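Local atomic coordinates of putative nucleotidyltransferase TM1012 (Thermotoga maritima, PDB entry 4HX0), a protein that is a putative nucleotidyltransferase of the polymerase-beta-like superfamily, related to aminoglycoside 2''-adenylyltransferases, and probably transfers a nucleotide to an acceptor not yet identified. Residues Glu67-Lys72 with Gly86-Asp91; His47-Gln52 with Asp91-Glu96; Lys26-Val31 with Asp115-Lys120. All blocks are in the same frame, centred on the assembly; numbering follows the deposited sequence.

Contact 1. Residues Glu67-Lys72 with Gly86-Asp91; sequences EFVSKK and GELIID. With BU1 (1,4-butanediol), chain J.
Phe-68 to Lys-71 run antiparallel to Gly-86 to Ile-89, with Val-69 and Leu-88 a non-hydrogen-bonded pair and Lys-71 and Glu-87 a hydrogen-bonded one. The bond from Ile-89 N to Phe-68 O (2.8 Å) fastens one end of the pairing; at the other, Glu-87 N gives its proton to Lys-71 O. Between them the register slips by one residue. Ser-70 N and Lys-71 N both donate to Glu-87 O, at 2.8 and 3.1 Å, from the same face of its carbonyl plane. Two consecutive residues opposite one make this a classic beta bulge, set in the hairpin of strands 69-77 and 81-90, where 69-77 is an edge strand of the five-stranded sheet. The chain turns a corner at Ser-70 and Lys-71.

The side chains of Lys-71 and Glu-87 lie alongside each other on one face. Lys-71 is modelled in two conformers; in one, a bend at chi2 (-81°) carries its aliphatic part past Glu-87 OE1, and NZ, whose place is less certain, stops 4.3 Å from that oxygen, beyond salt-bridge range. A water donates to Glu-87 OE1, is hydrogen-bonded to Ser-70 OG and weakly accepts from NZ of this Lys-71 conformer. Val-69 and Leu-88 diverge at CB, yet Val-69 CG2 still meets Leu-88 CD2 at 3.6 Å.

Phe-68 is sandwiched. Ile-90 CG1 sits over one ring face toward the rim, a CH-pi contact 4.1 Å from the centroid, and Glu-67 CG lies over the centre of the opposite face. With CG beside its own backbone N (chi1 -58°), the ring brings its far edge to a butanediol, CZ touching C1 at 3.6 Å; O6 of that diol lies near Asp-91 OD1. Lys-17 and Arg-21 of helix 9-22 hydrogen-bond the same diol.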
loop_
_atom_site.group_PDB
_atom_site.type_symbol
_atom_site.label_atom_id
_atom_site.label_comp_id
_atom_site.label_asym_id
_atom_site.label_seq_id
_atom_site.Cartn_x
_atom_site.Cartn_y
_atom_site.Cartn_z
ATOM N N GLU A 67 -8.187 16.682 5.931
ATOM C CA GLU A 67 -7.663 17.202 7.198
ATOM C C GLU A 67 -6.409 16.468 7.712
ATOM O O GLU A 67 -5.679 17.009 8.544
ATOM C CB GLU A 67 -8.762 17.262 8.260
ATOM C CG GLU A 67 -9.161 15.906 8.822
ATOM C CD GLU A 67 -10.419 15.352 8.179
ATOM O OE1 GLU A 67 -11.346 15.031 8.972
ATOM O OE2 GLU A 67 -10.486 15.264 6.911
ATOM N N PHE A 68 -6.153 15.256 7.191
ATOM C CA PHE A 68 -5.027 14.421 7.630
ATOM C C PHE A 68 -3.850 14.416 6.669
ATOM O O PHE A 68 -2.849 13.783 6.939
ATOM C CB PHE A 68 -5.479 12.971 7.783
ATOM C CG PHE A 68 -6.592 12.803 8.744
ATOM C CD1 PHE A 68 -6.386 13.024 10.097
ATOM C CD2 PHE A 68 -7.858 12.468 8.291
ATOM C CE1 PHE A 68 -7.427 12.888 10.994
ATOM C CE2 PHE A 68 -8.912 12.319 9.184
ATOM C CZ PHE A 68 -8.694 12.543 10.537
ATOM N N VAL A 69 -3.985 15.118 5.559
ATOM C CA VAL A 69 -2.973 15.078 4.505
ATOM C C VAL A 69 -1.706 15.762 4.986
ATOM O O VAL A 69 -1.717 16.952 5.327
ATOM C CB VAL A 69 -3.465 15.725 3.191
ATOM C CG1 VAL A 69 -2.370 15.709 2.135
ATOM C CG2 VAL A 69 -4.708 15.011 2.664
ATOM N N SER A 70 -0.625 14.995 5.003
ATOM C CA SER A 70 0.693 15.491 5.371
ATOM C C SER A 70 1.558 15.712 4.141
ATOM O O SER A 70 2.471 16.536 4.160
ATOM C CB SER A 70 1.379 14.520 6.329
ATOM O OG SER A 70 1.374 13.203 5.795
ATOM N N LYS A 71 1.281 14.952 3.084
ATOM C CA LYS A 71 1.931 15.150 1.789
ATOM C C LYS A 71 0.883 15.006 0.719
ATOM O O LYS A 71 0.246 13.924 0.597
ATOM C CB LYS A 71 3.052 14.127 1.549
ATOM C CG LYS A 71 4.144 14.083 2.612
ATOM C CD LYS A 71 5.178 15.184 2.441
ATOM C CE LYS A 71 6.338 14.991 3.401
ATOM N NZ LYS A 71 5.968 15.325 4.797
ATOM N N LYS A 72 0.701 16.090 -0.047
ATOM C CA LYS A 72 -0.235 16.119 -1.149
ATOM C C LYS A 72 0.076 14.982 -2.090
ATOM O O LYS A 72 1.244 14.652 -2.298
ATOM C CB LYS A 72 -0.128 17.433 -1.926
ATOM C CG LYS A 72 -0.976 18.571 -1.376
ATOM C CD LYS A 72 -0.939 19.745 -2.349
ATOM C CE LYS A 72 -1.181 19.288 -3.782
ATOM N NZ LYS A 72 -2.626 19.053 -4.078
ATOM N N GLY A 86 0.802 10.167 -2.044
ATOM C CA GLY A 86 0.734 11.172 -0.997
ATOM C C GLY A 86 0.705 10.499 0.354
ATOM O O GLY A 86 0.801 9.281 0.445
ATOM N N GLU A 87 0.536 11.284 1.395
ATOM C CA GLU A 87 0.583 10.747 2.740
ATOM C C GLU A 87 -0.421 11.434 3.622
ATOM O O GLU A 87 -0.696 12.621 3.467
ATOM C CB GLU A 87 1.977 10.908 3.349
ATOM C CG GLU A 87 3.025 10.086 2.639
ATOM C CD GLU A 87 4.403 10.195 3.257
ATOM O OE1 GLU A 87 4.779 11.277 3.758
ATOM O OE2 GLU A 87 5.131 9.192 3.215
ATOM N N LEU A 88 -0.977 10.647 4.523
ATOM C CA LEU A 88 -1.786 11.142 5.610
ATOM C C LEU A 88 -1.068 10.821 6.891
ATOM O O LEU A 88 -0.286 9.862 6.969
ATOM C CB LEU A 88 -3.141 10.443 5.644
ATOM C CG LEU A 88 -3.898 10.241 4.329
ATOM C CD1 LEU A 88 -5.138 9.397 4.597
ATOM C CD2 LEU A 88 -4.292 11.560 3.700
ATOM N N ILE A 89 -1.366 11.597 7.917
ATOM C CA ILE A 89 -1.047 11.180 9.237
ATOM C C ILE A 89 -2.358 11.191 10.008
ATOM O O ILE A 89 -3.038 12.196 10.075
ATOM C CB ILE A 89 0.064 12.044 9.875
ATOM C CG1 ILE A 89 1.390 11.820 9.121
ATOM C CG2 ILE A 89 0.211 11.686 11.340
ATOM C CD1 ILE A 89 2.553 12.613 9.661
ATOM N N ILE A 90 -2.735 10.039 10.544
ATOM C CA ILE A 90 -3.953 9.940 11.323
ATOM C C ILE A 90 -3.552 9.425 12.686
ATOM O O ILE A 90 -2.914 8.374 12.795
ATOM C CB ILE A 90 -5.001 8.988 10.679
ATOM C CG1 ILE A 90 -5.305 9.389 9.225
ATOM C CG2 ILE A 90 -6.271 8.968 11.530
ATOM C CD1 ILE A 90 -6.195 8.397 8.472
ATOM N N ASP A 91 -3.903 10.188 13.727
ATOM C CA ASP A 91 -3.533 9.818 15.099
ATOM C C ASP A 91 -2.048 9.449 15.217
ATOM O O ASP A 91 -1.715 8.474 15.874
ATOM C CB ASP A 91 -4.376 8.628 15.592
ATOM C CG ASP A 91 -5.860 8.890 15.513
ATOM O OD1 ASP A 91 -6.250 10.052 15.281
ATOM O OD2 ASP A 91 -6.640 7.931 15.696
HETATM C C1 BU1 J . -11.355 10.382 11.615
HETATM C C2 BU1 J . -11.592 11.621 12.471
HETATM C C3 BU1 J . -10.769 11.506 13.744
HETATM C C4 BU1 J . -9.852 12.697 13.975
HETATM O O5 BU1 J . -12.521 10.109 10.837
HETATM O O6 BU1 J . -8.599 12.218 14.487
HETATM O O HOH W 1 3.921 12.683 5.794
#

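Contact 2. Residues His47-Gln52 with Asp91-Glu96; sequences HDIDIQ and DGIKVE. With BU1 (1,4-butanediol), chain L.
Ile-49 takes both of its backbone bonds from the neighbouring strand: its N donates to Lys-94 O (2.9 Å), and its O accepts from Glu-96 N (2.7 Å). Ile-51 N then donates to Glu-96 O, almost straight at 175°. This is the parallel ladder between strands 49-53 and 93-103, and a water extends it by donating to His-47 O and accepting from Lys-94 N.

A butanediol hydroxyl, O6, donates to Asp-48 OD1 (2.9 Å) and accepts from His-47 N. Asp-48 CG stands between its own N and carbonyl carbon (chi1 52°), which brings OD1 to that hydroxyl. Asp-50 and Glu-96 run alongside one another from neighbouring strands, Asp-50 OD1 against Glu-96 CG at 3.1 Å.

On the other face Ile-49 CG1 meets Ile-93 CG2 beneath Val-14 of helix 9-22, and Ile-51 CG1 packs on Val-95 CG1.

Asp-50 and Glu-96 share a face, and Asp-48 brings a third carboxylate near them. Asp-48 and Asp-50 form the Asp-x-Asp signature of the fold, with Glu-96 a probable third acid; as in relatives, this is probably the site for metal ions, though butanediol, not metal, sits here. The gathered carboxylates would be expected to attract a cation.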
loop_
_atom_site.group_PDB
_atom_site.type_symbol
_atom_site.label_atom_id
_atom_site.label_comp_id
_atom_site.label_asym_id
_atom_site.label_seq_id
_atom_site.Cartn_x
_atom_site.Cartn_y
_atom_site.Cartn_z
ATOM N N HIS A 47 3.908 -0.704 11.040
ATOM C CA HIS A 47 4.545 0.534 11.459
ATOM C C HIS A 47 3.925 1.736 10.816
ATOM O O HIS A 47 4.045 2.881 11.319
ATOM C CB HIS A 47 6.037 0.483 11.155
ATOM C CG HIS A 47 6.752 -0.656 11.836
ATOM N ND1 HIS A 47 6.794 -0.784 13.173
ATOM C CD2 HIS A 47 7.458 -1.738 11.320
ATOM C CE1 HIS A 47 7.493 -1.887 13.495
ATOM N NE2 HIS A 47 7.898 -2.469 12.358
ATOM N N ASP A 48 3.259 1.496 9.697
ATOM C CA ASP A 48 2.488 2.508 9.004
ATOM C C ASP A 48 1.468 1.768 8.170
ATOM O O ASP A 48 1.470 0.533 8.118
ATOM C CB ASP A 48 3.384 3.375 8.123
ATOM C CG ASP A 48 4.245 2.555 7.198
ATOM O OD1 ASP A 48 3.912 1.372 6.978
ATOM O OD2 ASP A 48 5.263 3.078 6.699
ATOM N N ILE A 49 0.590 2.519 7.528
ATOM C CA ILE A 49 -0.514 1.906 6.811
ATOM C C ILE A 49 -0.336 2.327 5.363
ATOM O O ILE A 49 -0.142 3.508 5.073
ATOM C CB ILE A 49 -1.862 2.378 7.358
ATOM C CG1 ILE A 49 -2.051 1.916 8.819
ATOM C CG2 ILE A 49 -3.003 1.902 6.463
ATOM C CD1 ILE A 49 -3.331 2.439 9.443
ATOM N N ASP A 50 -0.347 1.351 4.469
ATOM C CA ASP A 50 -0.175 1.607 3.046
ATOM C C ASP A 50 -1.492 1.355 2.385
ATOM O O ASP A 50 -2.070 0.294 2.548
ATOM C CB ASP A 50 0.844 0.648 2.451
ATOM C CG ASP A 50 2.201 0.841 3.023
ATOM O OD1 ASP A 50 2.568 1.997 3.275
ATOM O OD2 ASP A 50 2.905 -0.156 3.252
ATOM N N ILE A 51 -1.964 2.340 1.643
ATOM C CA ILE A 51 -3.182 2.192 0.896
ATOM C C ILE A 51 -2.787 2.289 -0.560
ATOM O O ILE A 51 -2.170 3.256 -0.988
ATOM C CB ILE A 51 -4.221 3.278 1.246
ATOM C CG1 ILE A 51 -4.583 3.261 2.745
ATOM C CG2 ILE A 51 -5.468 3.133 0.373
ATOM C CD1 ILE A 51 -5.077 1.926 3.269
ATOM N N GLN A 52 -3.110 1.257 -1.315
ATOM C CA GLN A 52 -2.883 1.304 -2.722
ATOM C C GLN A 52 -4.245 1.450 -3.393
ATOM O O GLN A 52 -5.257 0.912 -2.931
ATOM C CB GLN A 52 -2.170 0.035 -3.172
ATOM C CG GLN A 52 -1.972 -0.073 -4.664
ATOM C CD GLN A 52 -1.043 -1.211 -5.022
ATOM O OE1 GLN A 52 -0.425 -1.807 -4.143
ATOM N NE2 GLN A 52 -0.933 -1.511 -6.316
ATOM N N ASP A 91 -3.903 10.188 13.727
ATOM C CA ASP A 91 -3.533 9.818 15.099
ATOM C C ASP A 91 -2.048 9.449 15.217
ATOM O O ASP A 91 -1.715 8.474 15.874
ATOM C CB ASP A 91 -4.376 8.628 15.592
ATOM C CG ASP A 91 -5.860 8.890 15.513
ATOM O OD1 ASP A 91 -6.250 10.052 15.281
ATOM O OD2 ASP A 91 -6.640 7.931 15.696
ATOM N N GLY A 92 -1.184 10.205 14.550
ATOM C CA GLY A 92 0.248 9.963 14.560
ATOM C C GLY A 92 0.730 8.772 13.749
ATOM O O GLY A 92 1.898 8.446 13.791
ATOM N N ILE A 93 -0.166 8.119 13.012
ATOM C CA ILE A 93 0.229 6.988 12.190
ATOM C C ILE A 93 0.264 7.437 10.730
ATOM O O ILE A 93 -0.678 8.071 10.260
ATOM C CB ILE A 93 -0.714 5.807 12.409
ATOM C CG1 ILE A 93 -0.497 5.268 13.831
ATOM C CG2 ILE A 93 -0.470 4.687 11.386
ATOM C CD1 ILE A 93 -1.463 4.171 14.158
ATOM N N LYS A 94 1.359 7.106 10.046
ATOM C CA LYS A 94 1.565 7.494 8.661
ATOM C C LYS A 94 0.783 6.562 7.758
ATOM O O LYS A 94 0.837 5.345 7.915
ATOM C CB LYS A 94 3.031 7.399 8.270
ATOM C CG LYS A 94 3.331 7.946 6.873
ATOM C CD LYS A 94 4.083 9.258 6.947
ATOM C CE LYS A 94 5.416 9.022 7.650
ATOM N NZ LYS A 94 6.066 10.307 8.017
ATOM N N VAL A 95 0.067 7.153 6.810
ATOM C CA VAL A 95 -0.699 6.401 5.835
ATOM C C VAL A 95 -0.143 6.790 4.483
ATOM O O VAL A 95 -0.214 7.947 4.097
ATOM C CB VAL A 95 -2.205 6.725 5.930
ATOM C CG1 VAL A 95 -2.992 5.928 4.893
ATOM C CG2 VAL A 95 -2.719 6.481 7.344
ATOM N N GLU A 96 0.470 5.830 3.789
ATOM C CA GLU A 96 0.983 6.085 2.448
ATOM C C GLU A 96 -0.144 5.815 1.482
ATOM O O GLU A 96 -0.748 4.746 1.505
ATOM C CB GLU A 96 2.153 5.155 2.114
ATOM C CG GLU A 96 3.181 5.025 3.219
ATOM C CD GLU A 96 4.054 6.262 3.315
ATOM O OE1 GLU A 96 3.825 7.244 2.566
ATOM O OE2 GLU A 96 4.992 6.250 4.116
HETATM C C1 BU1 L . 5.989 -2.977 4.459
HETATM C C2 BU1 L . 5.299 -1.929 5.327
HETATM C C3 BU1 L . 6.307 -1.249 6.248
HETATM C C4 BU1 L . 6.086 -1.617 7.706
HETATM O O5 BU1 L . 7.404 -2.842 4.550
HETATM O O6 BU1 L . 4.860 -1.048 8.172
HETATM O O HOH W 2 3.304 5.399 11.269
#

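Contact 3. Residues Lys26-Val31 with Asp115-Lys120; sequences KVNWVV and DLNKYK. With BU1 (1,4-butanediol), chain P.
Asn-28 to Val-30 enter edge strand 29-32 of the mixed sheet, while Leu-116 to Tyr-119 form a short, weakly bonded helical turn beside it; the nearest CA atoms, those of Val-30 and Lys-120, are 6.8 Å apart, and side chains bridge the gap. Asp-115 is the N-cap of that turn, its OD1 accepting a weak bond from Asn-117 N. The contact thus docks the turn leading into hairpin 120-133 against the sheet's edge.

Lys-120 carries most of the polar grip. Its CG is anti to the backbone N (chi1 -177°) and the chain bends at chi3, bringing NZ to Asn-28 OD1 at 2.7 Å, with the donor tilted 19° from the amide carbonyl plane. The same ammonium donates to Asn-117 OD1 (2.9 Å) and to a water that in turn donates to Trp-29 O. An alanine at this position is likely to leave both amide oxygens without their shared donor.

The apolar part of the lysine runs across Val-30, its CE 3.7 Å from CG1. Leu-116 lays CB and CD1 against the Asn-28 amide and reaches Val-30 CG2 with CD2. Trp-29 leads away from the turn; its ring packs on Ile-18 and Leu-22 of helix 9-22, with a butanediol at its edge. A second water accepts from Asn-28 ND2 at 2.7 Å and from Leu-116 N at 2.9 Å.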
loop_
_atom_site.group_PDB
_atom_site.type_symbol
_atom_site.label_atom_id
_atom_site.label_comp_id
_atom_site.label_asym_id
_atom_site.label_seq_id
_atom_site.Cartn_x
_atom_site.Cartn_y
_atom_site.Cartn_z
ATOM N N LYS A 26 -16.966 5.230 -3.695
ATOM C CA LYS A 26 -16.712 4.356 -4.854
ATOM C C LYS A 26 -15.219 4.131 -5.159
ATOM O O LYS A 26 -14.824 3.871 -6.295
ATOM C CB LYS A 26 -17.513 4.799 -6.083
ATOM C CG LYS A 26 -19.016 4.588 -5.933
ATOM C CD LYS A 26 -19.357 3.164 -5.497
ATOM C CE LYS A 26 -20.767 3.088 -4.939
ATOM N NZ LYS A 26 -21.092 1.746 -4.382
ATOM N N VAL A 27 -14.415 4.197 -4.105
ATOM C CA VAL A 27 -12.967 4.177 -4.185
ATOM C C VAL A 27 -12.471 2.742 -4.258
ATOM O O VAL A 27 -12.865 1.864 -3.472
ATOM C CB VAL A 27 -12.302 4.943 -3.015
ATOM C CG1 VAL A 27 -10.784 4.908 -3.141
ATOM C CG2 VAL A 27 -12.769 6.388 -3.000
ATOM N N ASN A 28 -11.610 2.527 -5.238
ATOM C CA ASN A 28 -10.958 1.259 -5.462
ATOM C C ASN A 28 -9.664 1.301 -4.676
ATOM O O ASN A 28 -8.684 1.855 -5.141
ATOM C CB ASN A 28 -10.691 1.134 -6.965
ATOM C CG ASN A 28 -9.844 -0.063 -7.325
ATOM O OD1 ASN A 28 -9.812 -1.052 -6.610
ATOM N ND2 ASN A 28 -9.101 0.056 -8.434
ATOM N N TRP A 29 -9.682 0.721 -3.468
ATOM C CA TRP A 29 -8.548 0.765 -2.598
ATOM C C TRP A 29 -8.309 -0.561 -1.951
ATOM O O TRP A 29 -9.199 -1.406 -1.844
ATOM C CB TRP A 29 -8.705 1.873 -1.551
ATOM C CG TRP A 29 -9.802 1.593 -0.557
ATOM C CD1 TRP A 29 -11.175 1.609 -0.772
ATOM C CD2 TRP A 29 -9.643 1.204 0.846
ATOM N NE1 TRP A 29 -11.843 1.276 0.372
ATOM C CE2 TRP A 29 -10.990 1.038 1.380
ATOM C CE3 TRP A 29 -8.550 1.003 1.691
ATOM C CZ2 TRP A 29 -11.222 0.663 2.710
ATOM C CZ3 TRP A 29 -8.793 0.653 3.029
ATOM C CH2 TRP A 29 -10.095 0.484 3.521
ATOM N N VAL A 30 -7.081 -0.749 -1.511
ATOM C CA VAL A 30 -6.694 -1.936 -0.775
ATOM C C VAL A 30 -5.646 -1.507 0.210
ATOM O O VAL A 30 -4.883 -0.579 -0.044
ATOM C CB VAL A 30 -6.059 -3.033 -1.667
ATOM C CG1 VAL A 30 -7.117 -3.778 -2.457
ATOM C CG2 VAL A 30 -4.996 -2.449 -2.583
ATOM N N VAL A 31 -5.628 -2.186 1.339
ATOM C CA VAL A 31 -4.523 -2.043 2.260
ATOM C C VAL A 31 -3.432 -2.891 1.656
ATOM O O VAL A 31 -3.679 -3.984 1.139
ATOM C CB VAL A 31 -4.927 -2.568 3.649
ATOM C CG1 VAL A 31 -3.743 -2.585 4.617
ATOM C CG2 VAL A 31 -6.033 -1.684 4.210
ATOM N N ASP A 115 -4.614 -4.440 -12.076
ATOM C CA ASP A 115 -6.031 -4.468 -11.826
ATOM C C ASP A 115 -6.188 -4.855 -10.349
ATOM O O ASP A 115 -6.035 -6.009 -9.978
ATOM C CB ASP A 115 -6.700 -5.484 -12.742
ATOM C CG ASP A 115 -8.150 -5.667 -12.435
ATOM O OD1 ASP A 115 -8.731 -4.911 -11.628
ATOM O OD2 ASP A 115 -8.740 -6.575 -13.029
ATOM N N LEU A 116 -6.473 -3.881 -9.495
ATOM C CA LEU A 116 -6.584 -4.171 -8.068
ATOM C C LEU A 116 -7.649 -5.229 -7.812
ATOM O O LEU A 116 -7.519 -6.105 -6.918
ATOM C CB LEU A 116 -6.918 -2.897 -7.307
ATOM C CG LEU A 116 -5.769 -1.888 -7.338
ATOM C CD1 LEU A 116 -6.184 -0.643 -6.589
ATOM C CD2 LEU A 116 -4.532 -2.505 -6.708
ATOM N N ASN A 117 -8.688 -5.159 -8.634
ATOM C CA ASN A 117 -9.824 -6.072 -8.519
ATOM C C ASN A 117 -9.556 -7.519 -8.897
ATOM O O ASN A 117 -10.346 -8.398 -8.584
ATOM C CB ASN A 117 -11.044 -5.494 -9.233
ATOM C CG ASN A 117 -11.626 -4.348 -8.451
ATOM O OD1 ASN A 117 -11.764 -4.449 -7.233
ATOM N ND2 ASN A 117 -11.918 -3.246 -9.118
ATOM N N LYS A 118 -8.435 -7.767 -9.552
ATOM C CA LYS A 118 -8.001 -9.137 -9.778
ATOM C C LYS A 118 -7.454 -9.788 -8.518
ATOM O O LYS A 118 -7.477 -11.011 -8.405
ATOM C CB LYS A 118 -6.927 -9.109 -10.847
ATOM C CG LYS A 118 -6.706 -10.392 -11.588
ATOM C CD LYS A 118 -6.502 -10.015 -13.045
ATOM C CE LYS A 118 -5.550 -10.962 -13.716
ATOM N NZ LYS A 118 -5.443 -10.551 -15.139
ATOM N N TYR A 119 -6.945 -8.974 -7.576
ATOM C CA TYR A 119 -6.219 -9.490 -6.416
ATOM C C TYR A 119 -6.861 -9.135 -5.085
ATOM O O TYR A 119 -6.496 -9.689 -4.055
ATOM C CB TYR A 119 -4.767 -9.015 -6.437
ATOM C CG TYR A 119 -4.107 -9.368 -7.741
ATOM C CD1 TYR A 119 -3.695 -10.669 -7.995
ATOM C CD2 TYR A 119 -3.948 -8.413 -8.736
ATOM C CE1 TYR A 119 -3.108 -11.010 -9.201
ATOM C CE2 TYR A 119 -3.368 -8.741 -9.955
ATOM C CZ TYR A 119 -2.952 -10.040 -10.172
ATOM O OH TYR A 119 -2.364 -10.372 -11.371
ATOM N N LYS A 120 -7.832 -8.236 -5.136
ATOM C CA LYS A 120 -8.483 -7.732 -3.951
ATOM C C LYS A 120 -9.243 -8.844 -3.253
ATOM O O LYS A 120 -9.963 -9.625 -3.883
ATOM C CB LYS A 120 -9.423 -6.592 -4.335
ATOM C CG LYS A 120 -10.122 -5.914 -3.162
ATOM C CD LYS A 120 -11.028 -4.790 -3.661
ATOM C CE LYS A 120 -10.251 -3.751 -4.455
ATOM N NZ LYS A 120 -11.178 -2.751 -5.005
HETATM C C1 BU1 P . -15.198 1.016 -0.217
HETATM C C2 BU1 P . -14.538 0.585 1.099
HETATM C C3 BU1 P . -14.423 -0.924 1.155
HETATM C C4 BU1 P . -14.892 -1.520 2.469
HETATM O O5 BU1 P . -14.420 2.001 -0.919
HETATM O O6 BU1 P . -15.416 -2.831 2.195
HETATM O O HOH W 3 -7.316 -1.167 -10.128
HETATM O O HOH W 4 -11.745 -1.420 -2.587
#

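From the N terminus, helix 9-22 leads to residues 26-31, the first half of contact 3, whose partner 115-120 comes 84 residues later. Within that long loop 47-52 opens contact 2, closed by 91-96, and inside it lies contact 1, the hairpin pairing of 67-72 with 86-91. The three are therefore nested, and none cross. Asp-91 belongs to both contacts 1 and 2, whose strands 81-90 and 93-103 are neighbours joined by Leu-88 O and Val-95 N. On the other side, Gln-52 O and Val-30 N link contacts 2 and 3. Together they run from one sheet edge to the other and tie on the 116-119 turn.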